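Local atomic coordinates of parvulin 42 (Trypanosoma brucei brucei, PDB entry 6GMP), a protein that probably catalyses the cis-trans isomerisation of peptide bonds preceding proline, through the parvulin-type (PPIC) domain at its C-terminal end, the part described here. Residues L12-D17 and S22-R27; N42-I47 and V115-R120; Q64-F69 and G73-D78; T88-F93 and V109-G114; D94-S99 and E104-V109. All coordinates share one frame; numbering follows the deposited sequence.

Contact 1. Residues L12-D17 and S22-R27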
# COMPACT_ATOMS: atom_id res chain seq x y z
N LEU A 12 -1.54 -2.09 1.61
CA LEU A 12 -2.58 -2.65 0.76
C LEU A 12 -3.89 -2.76 1.53
O LEU A 12 -3.95 -3.37 2.58
CB LEU A 12 -2.19 -4.04 0.24
CG LEU A 12 -3.18 -4.68 -0.73
CD1 LEU A 12 -3.26 -3.94 -2.05
CD2 LEU A 12 -2.80 -6.13 -0.99
N VAL A 13 -4.93 -2.15 0.96
CA VAL A 13 -6.28 -2.24 1.49
C VAL A 13 -7.08 -3.06 0.48
O VAL A 13 -7.27 -2.65 -0.66
CB VAL A 13 -6.90 -0.84 1.68
CG1 VAL A 13 -8.32 -0.93 2.18
CG2 VAL A 13 -6.05 -0.03 2.66
N LYS A 14 -7.54 -4.23 0.90
CA LYS A 14 -8.25 -5.13 0.01
C LYS A 14 -9.72 -4.79 -0.03
O LYS A 14 -10.22 -3.97 0.75
CB LYS A 14 -8.03 -6.58 0.47
CG LYS A 14 -6.60 -7.04 0.29
CD LYS A 14 -6.43 -8.51 0.62
CE LYS A 14 -4.99 -8.93 0.43
NZ LYS A 14 -4.88 -10.41 0.31
N HIS A 15 -10.45 -5.44 -0.93
CA HIS A 15 -11.89 -5.37 -0.94
C HIS A 15 -12.44 -6.72 -1.40
O HIS A 15 -11.65 -7.58 -1.84
CB HIS A 15 -12.40 -4.22 -1.81
CG HIS A 15 -11.90 -4.25 -3.21
ND1 HIS A 15 -12.38 -5.13 -4.15
CD2 HIS A 15 -10.97 -3.49 -3.84
CE1 HIS A 15 -11.77 -4.91 -5.31
NE2 HIS A 15 -10.91 -3.92 -5.14
N LYS A 16 -13.75 -6.89 -1.32
CA LYS A 16 -14.38 -8.18 -1.55
C LYS A 16 -14.17 -8.74 -2.95
O LYS A 16 -14.29 -9.94 -3.17
CB LYS A 16 -15.88 -8.08 -1.29
CG LYS A 16 -16.63 -7.27 -2.33
CD LYS A 16 -18.10 -7.06 -1.97
CE LYS A 16 -18.92 -6.52 -3.16
NZ LYS A 16 -18.97 -7.44 -4.35
N ASP A 17 -13.87 -7.87 -3.91
CA ASP A 17 -13.76 -8.28 -5.30
C ASP A 17 -12.35 -8.65 -5.76
O ASP A 17 -12.16 -9.00 -6.92
CB ASP A 17 -14.35 -7.21 -6.23
CG ASP A 17 -15.86 -7.10 -6.11
OD1 ASP A 17 -16.50 -8.06 -5.66
OD2 ASP A 17 -16.39 -6.04 -6.50
N SER A 22 -8.73 -11.95 1.61
CA SER A 22 -8.43 -12.27 3.00
C SER A 22 -7.15 -11.54 3.36
O SER A 22 -6.24 -11.42 2.54
CB SER A 22 -8.23 -13.78 3.18
OG SER A 22 -9.42 -14.49 2.89
N SER A 23 -7.06 -11.03 4.59
CA SER A 23 -5.82 -10.41 5.03
C SER A 23 -4.73 -11.45 5.22
O SER A 23 -4.97 -12.53 5.77
CB SER A 23 -5.99 -9.66 6.35
OG SER A 23 -4.79 -8.97 6.65
N LEU A 24 -3.53 -11.08 4.78
CA LEU A 24 -2.35 -11.91 5.00
C LEU A 24 -1.34 -11.22 5.93
O LEU A 24 -0.22 -11.70 6.10
CB LEU A 24 -1.70 -12.24 3.67
CG LEU A 24 -2.53 -13.17 2.76
CD1 LEU A 24 -1.79 -13.43 1.47
CD2 LEU A 24 -2.86 -14.48 3.46
N ALA A 25 -1.75 -10.10 6.54
CA ALA A 25 -0.91 -9.40 7.50
C ALA A 25 -0.91 -10.12 8.84
O ALA A 25 -1.90 -10.73 9.20
CB ALA A 25 -1.42 -8.00 7.69
N PRO A 26 0.21 -10.05 9.59
CA PRO A 26 0.29 -10.72 10.89
C PRO A 26 -0.83 -10.34 11.87
O PRO A 26 -1.29 -11.16 12.66
CB PRO A 26 1.63 -10.25 11.44
CG PRO A 26 2.46 -9.99 10.24
CD PRO A 26 1.51 -9.47 9.19
N ARG A 27 -1.21 -9.07 11.83
CA ARG A 27 -2.17 -8.50 12.77
C ARG A 27 -3.52 -9.23 12.77
O ARG A 27 -4.14 -9.43 13.81
CB ARG A 27 -2.30 -7.02 12.38
CG ARG A 27 -3.52 -6.28 12.81
CD ARG A 27 -3.38 -4.82 12.38
NE ARG A 27 -3.48 -4.66 10.93
CZ ARG A 27 -4.63 -4.68 10.26
NH1 ARG A 27 -5.78 -4.83 10.90
NH2 ARG A 27 -4.63 -4.55 8.94

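Contact 2. Residues N42-I47 and V115-R120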
# COMPACT_ATOMS: atom_id res chain seq x y z
N ASN A 42 -12.06 4.67 -0.06
CA ASN A 42 -12.26 5.68 0.96
C ASN A 42 -11.35 5.46 2.15
O ASN A 42 -10.84 6.42 2.72
CB ASN A 42 -13.72 5.69 1.41
CG ASN A 42 -14.62 6.32 0.39
OD1 ASN A 42 -14.23 7.27 -0.30
ND2 ASN A 42 -15.84 5.84 0.31
N LEU A 43 -11.13 4.22 2.52
CA LEU A 43 -10.25 3.91 3.63
C LEU A 43 -8.81 4.30 3.30
O LEU A 43 -8.15 4.98 4.10
CB LEU A 43 -10.33 2.44 4.00
CG LEU A 43 -9.39 1.97 5.11
CD1 LEU A 43 -9.59 2.81 6.33
CD2 LEU A 43 -9.64 0.51 5.42
N ALA A 44 -8.31 3.90 2.14
CA ALA A 44 -6.96 4.25 1.73
C ALA A 44 -6.78 5.77 1.70
O ALA A 44 -5.74 6.31 2.13
CB ALA A 44 -6.66 3.66 0.37
N GLN A 45 -7.79 6.48 1.21
CA GLN A 45 -7.73 7.94 1.19
C GLN A 45 -7.59 8.51 2.60
O GLN A 45 -6.80 9.44 2.82
CB GLN A 45 -8.98 8.50 0.52
CG GLN A 45 -9.09 10.02 0.52
CD GLN A 45 -7.90 10.69 -0.13
OE1 GLN A 45 -7.29 10.15 -1.06
NE2 GLN A 45 -7.57 11.89 0.36
N ALA A 46 -8.36 7.98 3.55
CA ALA A 46 -8.31 8.49 4.91
C ALA A 46 -6.98 8.20 5.60
O ALA A 46 -6.45 9.07 6.30
CB ALA A 46 -9.45 7.93 5.73
N ILE A 47 -6.44 6.99 5.42
CA ILE A 47 -5.23 6.61 6.13
C ILE A 47 -4.05 7.43 5.60
O ILE A 47 -3.09 7.70 6.35
CB ILE A 47 -5.00 5.10 6.18
CG1 ILE A 47 -4.81 4.54 4.79
CG2 ILE A 47 -6.17 4.42 6.92
CD1 ILE A 47 -4.52 3.04 4.77
N VAL A 115 -6.29 -1.70 -3.09
CA VAL A 115 -5.92 -0.30 -3.18
C VAL A 115 -4.62 -0.08 -2.41
O VAL A 115 -4.53 -0.41 -1.22
CB VAL A 115 -7.05 0.59 -2.62
CG1 VAL A 115 -6.70 2.06 -2.77
CG2 VAL A 115 -8.37 0.27 -3.32
N HIS A 116 -3.62 0.45 -3.10
CA HIS A 116 -2.28 0.64 -2.53
C HIS A 116 -1.98 2.08 -2.16
O HIS A 116 -2.41 3.00 -2.85
CB HIS A 116 -1.20 0.24 -3.54
CG HIS A 116 -1.38 -1.11 -4.16
ND1 HIS A 116 -0.50 -2.14 -3.94
CD2 HIS A 116 -2.27 -1.56 -5.07
CE1 HIS A 116 -0.87 -3.19 -4.66
NE2 HIS A 116 -1.94 -2.86 -5.36
N LEU A 117 -1.18 2.25 -1.11
CA LEU A 117 -0.40 3.47 -0.93
C LEU A 117 1.03 3.02 -1.11
O LEU A 117 1.46 2.09 -0.44
CB LEU A 117 -0.58 4.05 0.47
CG LEU A 117 -2.00 4.46 0.88
CD1 LEU A 117 -2.00 5.00 2.31
CD2 LEU A 117 -2.61 5.47 -0.05
N ILE A 118 1.76 3.67 -2.01
CA ILE A 118 3.13 3.29 -2.32
C ILE A 118 4.10 4.34 -1.78
O ILE A 118 3.87 5.53 -1.95
CB ILE A 118 3.35 3.12 -3.84
CG1 ILE A 118 2.34 2.11 -4.39
CG2 ILE A 118 4.76 2.66 -4.13
CD1 ILE A 118 2.29 2.03 -5.87
N TYR A 119 5.16 3.87 -1.14
CA TYR A 119 6.17 4.72 -0.54
C TYR A 119 7.53 4.43 -1.17
O TYR A 119 7.95 3.28 -1.25
CB TYR A 119 6.23 4.47 0.96
CG TYR A 119 7.34 5.19 1.69
CD1 TYR A 119 7.35 6.58 1.80
CD2 TYR A 119 8.35 4.48 2.33
CE1 TYR A 119 8.35 7.23 2.49
CE2 TYR A 119 9.35 5.12 3.02
CZ TYR A 119 9.35 6.50 3.10
OH TYR A 119 10.34 7.14 3.80
N ARG A 120 8.21 5.47 -1.61
CA ARG A 120 9.58 5.32 -2.11
C ARG A 120 10.57 5.61 -0.98
O ARG A 120 10.63 6.73 -0.44
CB ARG A 120 9.84 6.26 -3.28
CG ARG A 120 11.24 6.08 -3.84
CD ARG A 120 11.47 6.96 -5.04
NE ARG A 120 12.88 6.94 -5.41
CZ ARG A 120 13.41 7.70 -6.36
NH1 ARG A 120 12.66 8.54 -7.06
NH2 ARG A 120 14.70 7.61 -6.61

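Contact 3. Residues Q64-F69 and G73-D78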
# COMPACT_ATOMS: atom_id res chain seq x y z
N GLN A 64 4.22 2.82 10.29
CA GLN A 64 3.09 2.96 11.22
C GLN A 64 1.77 2.65 10.53
O GLN A 64 0.94 1.90 11.07
CB GLN A 64 3.04 4.35 11.82
CG GLN A 64 1.96 4.52 12.88
CD GLN A 64 2.19 3.64 14.09
OE1 GLN A 64 3.29 3.60 14.64
NE2 GLN A 64 1.16 2.91 14.50
N VAL A 65 1.55 3.19 9.34
CA VAL A 65 0.29 2.93 8.67
C VAL A 65 0.25 1.51 8.11
O VAL A 65 -0.82 0.91 8.08
CB VAL A 65 -0.06 3.99 7.61
CG1 VAL A 65 -0.33 5.34 8.29
CG2 VAL A 65 1.03 4.13 6.57
N VAL A 66 1.39 0.94 7.73
CA VAL A 66 1.43 -0.47 7.34
C VAL A 66 0.97 -1.35 8.51
O VAL A 66 0.12 -2.23 8.37
CB VAL A 66 2.85 -0.91 6.90
CG1 VAL A 66 2.89 -2.41 6.66
CG2 VAL A 66 3.32 -0.13 5.65
N ARG A 67 1.57 -1.10 9.68
CA ARG A 67 1.25 -1.88 10.87
C ARG A 67 -0.23 -1.77 11.26
O ARG A 67 -0.81 -2.75 11.71
CB ARG A 67 2.13 -1.47 12.05
CG ARG A 67 3.56 -1.84 11.86
CD ARG A 67 4.43 -1.22 12.91
NE ARG A 67 5.82 -1.62 12.75
CZ ARG A 67 6.83 -1.09 13.42
NH1 ARG A 67 6.61 -0.15 14.33
NH2 ARG A 67 8.06 -1.51 13.18
N ASP A 68 -0.82 -0.59 11.06
CA ASP A 68 -2.20 -0.35 11.48
C ASP A 68 -3.23 -0.82 10.46
O ASP A 68 -4.34 -1.19 10.84
CB ASP A 68 -2.42 1.14 11.77
CG ASP A 68 -1.66 1.62 13.00
OD1 ASP A 68 -1.19 0.79 13.81
OD2 ASP A 68 -1.52 2.86 13.12
N PHE A 69 -2.88 -0.83 9.17
CA PHE A 69 -3.89 -0.96 8.12
C PHE A 69 -3.59 -1.95 7.00
O PHE A 69 -4.53 -2.38 6.34
CB PHE A 69 -4.20 0.40 7.48
CG PHE A 69 -4.81 1.41 8.42
CD1 PHE A 69 -6.15 1.31 8.79
CD2 PHE A 69 -4.07 2.46 8.91
CE1 PHE A 69 -6.72 2.24 9.64
CE2 PHE A 69 -4.63 3.40 9.76
CZ PHE A 69 -5.96 3.28 10.12
N GLY A 73 0.61 -9.57 2.76
CA GLY A 73 1.59 -10.39 3.45
C GLY A 73 2.89 -9.66 3.70
O GLY A 73 3.62 -10.00 4.64
N SER A 74 3.19 -8.66 2.88
CA SER A 74 4.41 -7.86 3.07
C SER A 74 4.42 -7.15 4.42
O SER A 74 5.47 -6.69 4.87
CB SER A 74 4.58 -6.83 1.96
OG SER A 74 3.51 -5.91 1.94
N ALA A 75 3.27 -7.07 5.08
CA ALA A 75 3.21 -6.46 6.40
C ALA A 75 4.06 -7.23 7.41
O ALA A 75 4.43 -6.69 8.45
CB ALA A 75 1.77 -6.33 6.87
N LYS A 76 4.42 -8.48 7.11
CA LYS A 76 5.26 -9.26 8.02
C LYS A 76 6.68 -8.71 8.04
O LYS A 76 7.47 -9.06 8.92
CB LYS A 76 5.26 -10.75 7.65
CG LYS A 76 6.12 -11.12 6.46
CD LYS A 76 6.09 -12.63 6.21
CE LYS A 76 5.24 -13.00 5.00
NZ LYS A 76 3.79 -12.77 5.22
N ARG A 77 7.00 -7.85 7.07
CA ARG A 77 8.27 -7.13 7.07
C ARG A 77 7.99 -5.63 6.92
O ARG A 77 8.70 -4.89 6.24
CB ARG A 77 9.23 -7.63 5.98
CG ARG A 77 9.96 -8.93 6.33
CD ARG A 77 10.68 -8.88 7.69
NE ARG A 77 10.07 -9.82 8.63
CZ ARG A 77 10.52 -11.05 8.88
NH1 ARG A 77 11.60 -11.52 8.27
NH2 ARG A 77 9.88 -11.83 9.74
N ASP A 78 6.93 -5.20 7.60
CA ASP A 78 6.55 -3.79 7.68
C ASP A 78 6.29 -3.15 6.33
O ASP A 78 6.37 -1.93 6.18
CB ASP A 78 7.60 -2.98 8.47
CG ASP A 78 7.40 -3.06 9.99
OD1 ASP A 78 6.25 -3.32 10.43
OD2 ASP A 78 8.36 -2.84 10.73

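Contact 4. Residues T88-F93 and V109-G114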
# COMPACT_ATOMS: atom_id res chain seq x y z
N THR A 88 7.85 -4.53 -14.10
CA THR A 88 7.69 -5.83 -13.44
C THR A 88 6.28 -6.03 -12.90
O THR A 88 5.64 -7.05 -13.19
CB THR A 88 8.69 -5.97 -12.29
OG1 THR A 88 10.02 -5.80 -12.78
CG2 THR A 88 8.58 -7.35 -11.67
N TYR A 89 5.81 -5.06 -12.13
CA TYR A 89 4.48 -5.10 -11.56
C TYR A 89 3.47 -4.64 -12.59
O TYR A 89 3.86 -4.14 -13.65
CB TYR A 89 4.39 -4.22 -10.31
CG TYR A 89 5.12 -4.77 -9.10
CD1 TYR A 89 6.21 -5.62 -9.24
CD2 TYR A 89 4.71 -4.45 -7.82
CE1 TYR A 89 6.88 -6.12 -8.13
CE2 TYR A 89 5.36 -4.94 -6.72
CZ TYR A 89 6.45 -5.77 -6.87
OH TYR A 89 7.09 -6.26 -5.76
N THR A 90 2.19 -4.80 -12.29
CA THR A 90 1.12 -4.33 -13.16
C THR A 90 1.32 -2.85 -13.49
O THR A 90 1.83 -2.08 -12.67
CB THR A 90 -0.25 -4.48 -12.48
OG1 THR A 90 -0.27 -3.73 -11.26
CG2 THR A 90 -0.54 -5.95 -12.18
N GLU A 91 0.88 -2.45 -14.69
CA GLU A 91 1.09 -1.10 -15.19
C GLU A 91 0.56 -0.02 -14.26
O GLU A 91 1.17 1.05 -14.13
CB GLU A 91 0.46 -0.93 -16.58
CG GLU A 91 0.92 0.32 -17.31
CD GLU A 91 0.34 0.43 -18.72
OE1 GLU A 91 -0.37 -0.51 -19.15
OE2 GLU A 91 0.59 1.45 -19.39
N GLY A 92 -0.57 -0.29 -13.60
CA GLY A 92 -1.18 0.68 -12.71
C GLY A 92 -0.27 1.01 -11.55
O GLY A 92 -0.11 2.18 -11.18
N PHE A 93 0.32 -0.03 -10.97
CA PHE A 93 1.22 0.11 -9.83
C PHE A 93 2.50 0.76 -10.29
O PHE A 93 2.98 1.73 -9.70
CB PHE A 93 1.52 -1.28 -9.25
CG PHE A 93 2.40 -1.26 -8.03
CD1 PHE A 93 3.77 -1.11 -8.15
CD2 PHE A 93 1.86 -1.43 -6.78
CE1 PHE A 93 4.58 -1.11 -7.02
CE2 PHE A 93 2.66 -1.43 -5.66
CZ PHE A 93 4.02 -1.28 -5.78
N VAL A 109 -3.68 4.03 -5.28
CA VAL A 109 -3.63 3.45 -6.62
C VAL A 109 -4.14 2.03 -6.56
O VAL A 109 -3.79 1.25 -5.68
CB VAL A 109 -2.22 3.49 -7.25
CG1 VAL A 109 -1.21 2.78 -6.40
CG2 VAL A 109 -2.26 2.87 -8.64
N GLU A 110 -4.98 1.70 -7.53
CA GLU A 110 -5.69 0.44 -7.51
C GLU A 110 -5.07 -0.56 -8.48
O GLU A 110 -4.65 -0.20 -9.59
CB GLU A 110 -7.14 0.69 -7.87
CG GLU A 110 -8.01 -0.51 -7.73
CD GLU A 110 -9.42 -0.21 -8.14
OE1 GLU A 110 -9.67 0.90 -8.65
OE2 GLU A 110 -10.28 -1.10 -7.96
N THR A 111 -5.03 -1.81 -8.05
CA THR A 111 -4.70 -2.92 -8.93
C THR A 111 -5.63 -4.09 -8.60
O THR A 111 -6.54 -3.94 -7.79
CB THR A 111 -3.26 -3.39 -8.73
OG1 THR A 111 -3.15 -4.05 -7.47
CG2 THR A 111 -2.30 -2.21 -8.79
N GLU A 112 -5.38 -5.24 -9.21
CA GLU A 112 -6.17 -6.43 -8.94
C GLU A 112 -6.06 -6.86 -7.48
O GLU A 112 -6.94 -7.57 -6.98
CB GLU A 112 -5.70 -7.58 -9.83
CG GLU A 112 -6.09 -7.44 -11.29
CD GLU A 112 -7.58 -7.67 -11.51
OE1 GLU A 112 -7.96 -8.84 -11.72
OE2 GLU A 112 -8.35 -6.70 -11.47
N LEU A 113 -4.99 -6.44 -6.82
CA LEU A 113 -4.72 -6.83 -5.44
C LEU A 113 -5.53 -6.05 -4.42
O LEU A 113 -5.72 -6.51 -3.30
CB LEU A 113 -3.24 -6.65 -5.12
CG LEU A 113 -2.26 -7.48 -5.96
CD1 LEU A 113 -0.85 -7.09 -5.59
CD2 LEU A 113 -2.49 -8.96 -5.75
N GLY A 114 -5.97 -4.86 -4.81
CA GLY A 114 -6.63 -3.94 -3.90
C GLY A 114 -6.17 -2.51 -4.13
O GLY A 114 -5.73 -2.16 -5.23
O HOH W 1 -0.84 -5.31 -8.39

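Contact 5. Residues D94-S99 and E104-V109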
# COMPACT_ATOMS: atom_id res chain seq x y z
N ASP A 94 3.06 0.20 -11.35
CA ASP A 94 4.35 0.62 -11.85
C ASP A 94 4.41 2.11 -12.16
O ASP A 94 5.36 2.78 -11.78
CB ASP A 94 4.70 -0.19 -13.10
CG ASP A 94 6.09 0.09 -13.60
OD1 ASP A 94 7.05 -0.38 -12.95
OD2 ASP A 94 6.23 0.79 -14.62
N THR A 95 3.40 2.63 -12.85
CA THR A 95 3.43 4.03 -13.29
C THR A 95 3.45 4.99 -12.10
O THR A 95 4.23 5.94 -12.08
CB THR A 95 2.26 4.37 -14.24
OG1 THR A 95 2.37 5.73 -14.67
CG2 THR A 95 0.91 4.17 -13.57
N VAL A 96 2.61 4.71 -11.11
CA VAL A 96 2.53 5.54 -9.91
C VAL A 96 3.81 5.43 -9.11
O VAL A 96 4.36 6.44 -8.66
CB VAL A 96 1.32 5.15 -9.03
CG1 VAL A 96 1.36 5.83 -7.66
CG2 VAL A 96 0.02 5.51 -9.74
N ALA A 97 4.29 4.20 -8.92
CA ALA A 97 5.48 3.94 -8.13
C ALA A 97 6.69 4.69 -8.68
O ALA A 97 7.43 5.32 -7.92
CB ALA A 97 5.77 2.45 -8.07
N PHE A 98 6.88 4.64 -9.99
CA PHE A 98 8.06 5.25 -10.61
C PHE A 98 7.89 6.75 -10.89
O PHE A 98 8.77 7.40 -11.45
CB PHE A 98 8.50 4.43 -11.83
CG PHE A 98 9.16 3.15 -11.44
CD1 PHE A 98 10.53 3.09 -11.27
CD2 PHE A 98 8.40 2.02 -11.17
CE1 PHE A 98 11.13 1.91 -10.86
CE2 PHE A 98 9.00 0.85 -10.76
CZ PHE A 98 10.37 0.79 -10.61
N SER A 99 6.77 7.30 -10.42
CA SER A 99 6.54 8.74 -10.45
C SER A 99 6.93 9.38 -9.12
O SER A 99 7.05 10.60 -9.03
CB SER A 99 5.07 9.05 -10.74
OG SER A 99 4.28 8.91 -9.58
N GLU A 104 8.39 10.10 -0.83
CA GLU A 104 7.00 10.43 -1.12
C GLU A 104 6.10 9.21 -0.99
O GLU A 104 6.52 8.08 -1.24
CB GLU A 104 6.87 11.04 -2.52
CG GLU A 104 7.49 12.42 -2.64
CD GLU A 104 7.11 13.10 -3.94
OE1 GLU A 104 6.99 12.38 -4.96
OE2 GLU A 104 6.92 14.34 -3.94
N VAL A 105 4.86 9.46 -0.58
CA VAL A 105 3.80 8.46 -0.56
C VAL A 105 2.77 8.79 -1.65
O VAL A 105 2.32 9.93 -1.77
CB VAL A 105 3.07 8.40 0.81
CG1 VAL A 105 1.94 7.38 0.78
CG2 VAL A 105 4.05 8.09 1.95
N SER A 106 2.40 7.80 -2.44
CA SER A 106 1.46 8.01 -3.53
C SER A 106 0.05 8.30 -3.03
O SER A 106 -0.28 8.05 -1.87
CB SER A 106 1.41 6.77 -4.41
OG SER A 106 0.78 5.69 -3.74
N ALA A 107 -0.78 8.81 -3.94
CA ALA A 107 -2.22 8.78 -3.75
C ALA A 107 -2.65 7.34 -3.86
O ALA A 107 -1.88 6.49 -4.33
CB ALA A 107 -2.90 9.60 -4.81
N PRO A 108 -3.88 7.03 -3.44
CA PRO A 108 -4.33 5.64 -3.59
C PRO A 108 -4.28 5.19 -5.05
O PRO A 108 -4.75 5.89 -5.93
CB PRO A 108 -5.77 5.69 -3.08
CG PRO A 108 -5.80 6.86 -2.12
CD PRO A 108 -4.87 7.87 -2.74
N VAL A 109 -3.68 4.03 -5.28
CA VAL A 109 -3.63 3.45 -6.62
C VAL A 109 -4.14 2.03 -6.56
O VAL A 109 -3.79 1.25 -5.68
CB VAL A 109 -2.22 3.49 -7.25
CG1 VAL A 109 -1.21 2.78 -6.40
CG2 VAL A 109 -2.26 2.87 -8.64
O HOH W 2 6.36 12.92 -7.59

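Contact 1. Residues L12-D17 and S22-R27
Lys14 touches Ser22, while the two backbones come closest one residue on, Lys14 CA to Ser23 CA 7.7 Å, where the chain has just left strand 6-13 and comes back as an irregular loop. One side chain does most of the work. Lys14 turns toward the loop, with CG anti to its carbonyl carbon (chi1 -68°) and the rest of the chain extended. This carries the ammonium group to the Ser22 carbonyl, where NZ donates to O at 2.8 Å. The C=O...N angle is 158°, so the donor comes nearly end-on to the carbonyl. The carbonyl oxygen of Arg20 also accepts from this ammonium group, which therefore joins two carbonyls of the same loop, those of Arg20 and Ser22. The aliphatic part of Lys14 lies alongside, with CD 3.5 Å from Ser22 O. Leu24 adds a loose edge, its CG 4.4 Å from Lys14 NZ. Ser23 OG accepts from Ala25 N at 3.2 Å, which makes an ST turn. Ser23 OG is also hydrogen-bonded to Asn28. The contact lies where strand 6-13 passes into the long connection to the first helix of the parvulin fold. In phosphate-selective relatives such as Pin1, this loop carries the basic residues of the substrate site.

Contact 2. Residues N42-I47 and V115-R120
Val115 points CG1 at Ala44 because that branch is anti to the backbone N (chi1 -177°). In Leu117 the CG stands anti to the carbonyl carbon (chi1 -61°), which lifts both methyls toward the helix. Ile47 is deposited in two conformers. The shortest apolar approach is Ala44 CB to Val115 CG1, 3.5 Å. The small methyl of Ala44 lets the helix come in close at this end, where the CA atoms of Ala44 and Val115 are 6.8 Å apart. Two residues along the strand, on the same face, Leu117 reaches both helix residues. In the conformer described here, its CD1 lies 3.8 Å from Ile47 CG1, the two side chains crossing at a slant. Its CD2 comes to 3.9 Å from the carbonyl oxygen of Ala44. Helix 42-47 and strand 115-120 run almost the same way, 20° apart, with axes 8.7 Å from each other. Leu48 and Val13 extend the same apolar layer. His116 points to the other side of the strand and meets His10, the pair of histidines familiar from the parvulin active site. All four touching residues are buried, and every side-chain pair is carbon to carbon. The fit therefore rests on shape and exclusion of water, without directional bonds between helix and strand.

Contact 3. Residues Q64-F69 and G73-D78
Arg67 and Asp78 form a two-pronged salt bridge. NE of Arg67 donates to OD1 of Asp78 at 2.9 Å, and NH2 donates to OD2 at 2.8 Å. The grip is side-on, one nitrogen to each carboxylate oxygen. It is not flat, because the guanidinium and carboxylate planes are 49° apart. OD1 lies close to the guanidinium plane, but NE meets it from above the carboxylate plane. OD2 is reached on its syn side. An arginine chain extended from CG to NE spans the distance, and its CG passes 3.4 Å from Asp78 OD1. The paired hydrogen bonds limit the rotation of both groups, although Arg67 is exposed. Further in, Val66 packs on the backbone of Asp78. Its CG1 comes to 3.5 Å from Asp78 C, and its CG2 to 3.6 Å from Asp78 O. The same CG1 touches Ala75 CB at 4.1 Å. Behind it, Val66 rests on Val11 of strand 6-13. Residues 73-76 make a short 3-10 turn, which brings Asp78 back to the helix. The arrangement closes the helix-to-strand connection of the parvulin fold, between helix 59-69 and strand 80-84, where Ser74 packs on His10.

Contact 4. Residues T88-F93 and V109-G114
Thr111 OG1 is held from several sides. It accepts from Leu113 N at 3.1 Å, an ST turn with an N-H...O angle of 154°. It is also hydrogen-bonded to His116 NE2 and to a water 2.8 Å away. This gathering fixes the rotation of the threonine where strand 109-111 enters the turn of the beta hairpin that joins it to strand 114-120 of the parvulin sheet. The type I turn from Thr111 to Gly114 is closed by backbone bonds in both directions. The water also approaches Thr90 OG1, at the N-cap position of helix 91-97, but that bond is weak and Thr90 has a second conformer. In the conformer described here, Thr90 OG1 lies 3.5 Å from Thr111 CG2, the two side chains passing at an angle. Thr111 CG2 is also 4.0 Å from Phe93 CB. Phe93 CG is anti to the backbone N (chi1 -177°), which places the ring where it meets His116 edge-to-face. Tyr89 CD2 lies over one face of the Phe93 ring, near its rim, 3.4 Å above the plane. In Pin1 the phenylalanine at this position lines the proline pocket, and a similar role is likely here. At the other end of the contact, the CG2 branch of Val109 points at the helix and sits 3.4 Å from the carbonyl oxygen of Gly92.

Contact 5. Residues D94-S99 and E104-V109
Val96 makes the tight side of this contact, and Ser99 and Glu104 make the open one. The two methyls of Val96 divide the work. CG1, anti to the backbone N (chi1 170°), is pressed to 3.4 Å from Ser106 CB, closer than carbon atoms usually pack. CG2 meets Val109 CG2 at 3.7 Å, the two valines reaching toward each other tip to tip. Ser106 is buried, and its hydroxyl is engaged twice. OG donates to Ala107 O at 2.8 Å from above the carbonyl plane, and it is also hydrogen-bonded to Ile118 N. The small, firmly held serine thus presents its CB to the valine. In the parvulin fold this is where the end of helix 91-97 lies against the chain that leads into strand 109-111, and Ser106 pairs with Ile118 of strand 114-120 through a backbone hydrogen bond. The helix end has its own lock: Val96 O accepts from Ser99 N at 3.1 Å and from Ser99 OG at 2.6 Å. Toward the surface the segments part. Ser99 O and Glu104 OE1 do not bond directly, and a water bridges them. It donates to Ser99 O and to Glu104 OE1, 2.8 Å from each. The carboxylate of Glu104 has a stronger partner in Lys101, whose NZ forms a salt bridge with OE2.

In the fold
Contact 2 lies nearest the centre of the chain, and each of the others touches it. Val13 O to Val115 N, 2.8 Å, joins contact 1 to it through neighbouring strands. Ile47 packs on the Phe69 ring of contact 3. His116 NE2 meets Thr111 OG1 of contact 4 at 2.7 Å, and Ile118 O meets Ser106 N of contact 5 at 2.8 Å. Contacts 4 and 5 share Val109 and helix 91-97, their centres about 10 Å apart. Contacts 3 and 4 lie about 18 Å apart, centre to centre, on opposite sides of the chain's centre. His116 of contact 2 meets His10 and, edge-to-face, Phe93 of contact 4, consistent with a parvulin active site.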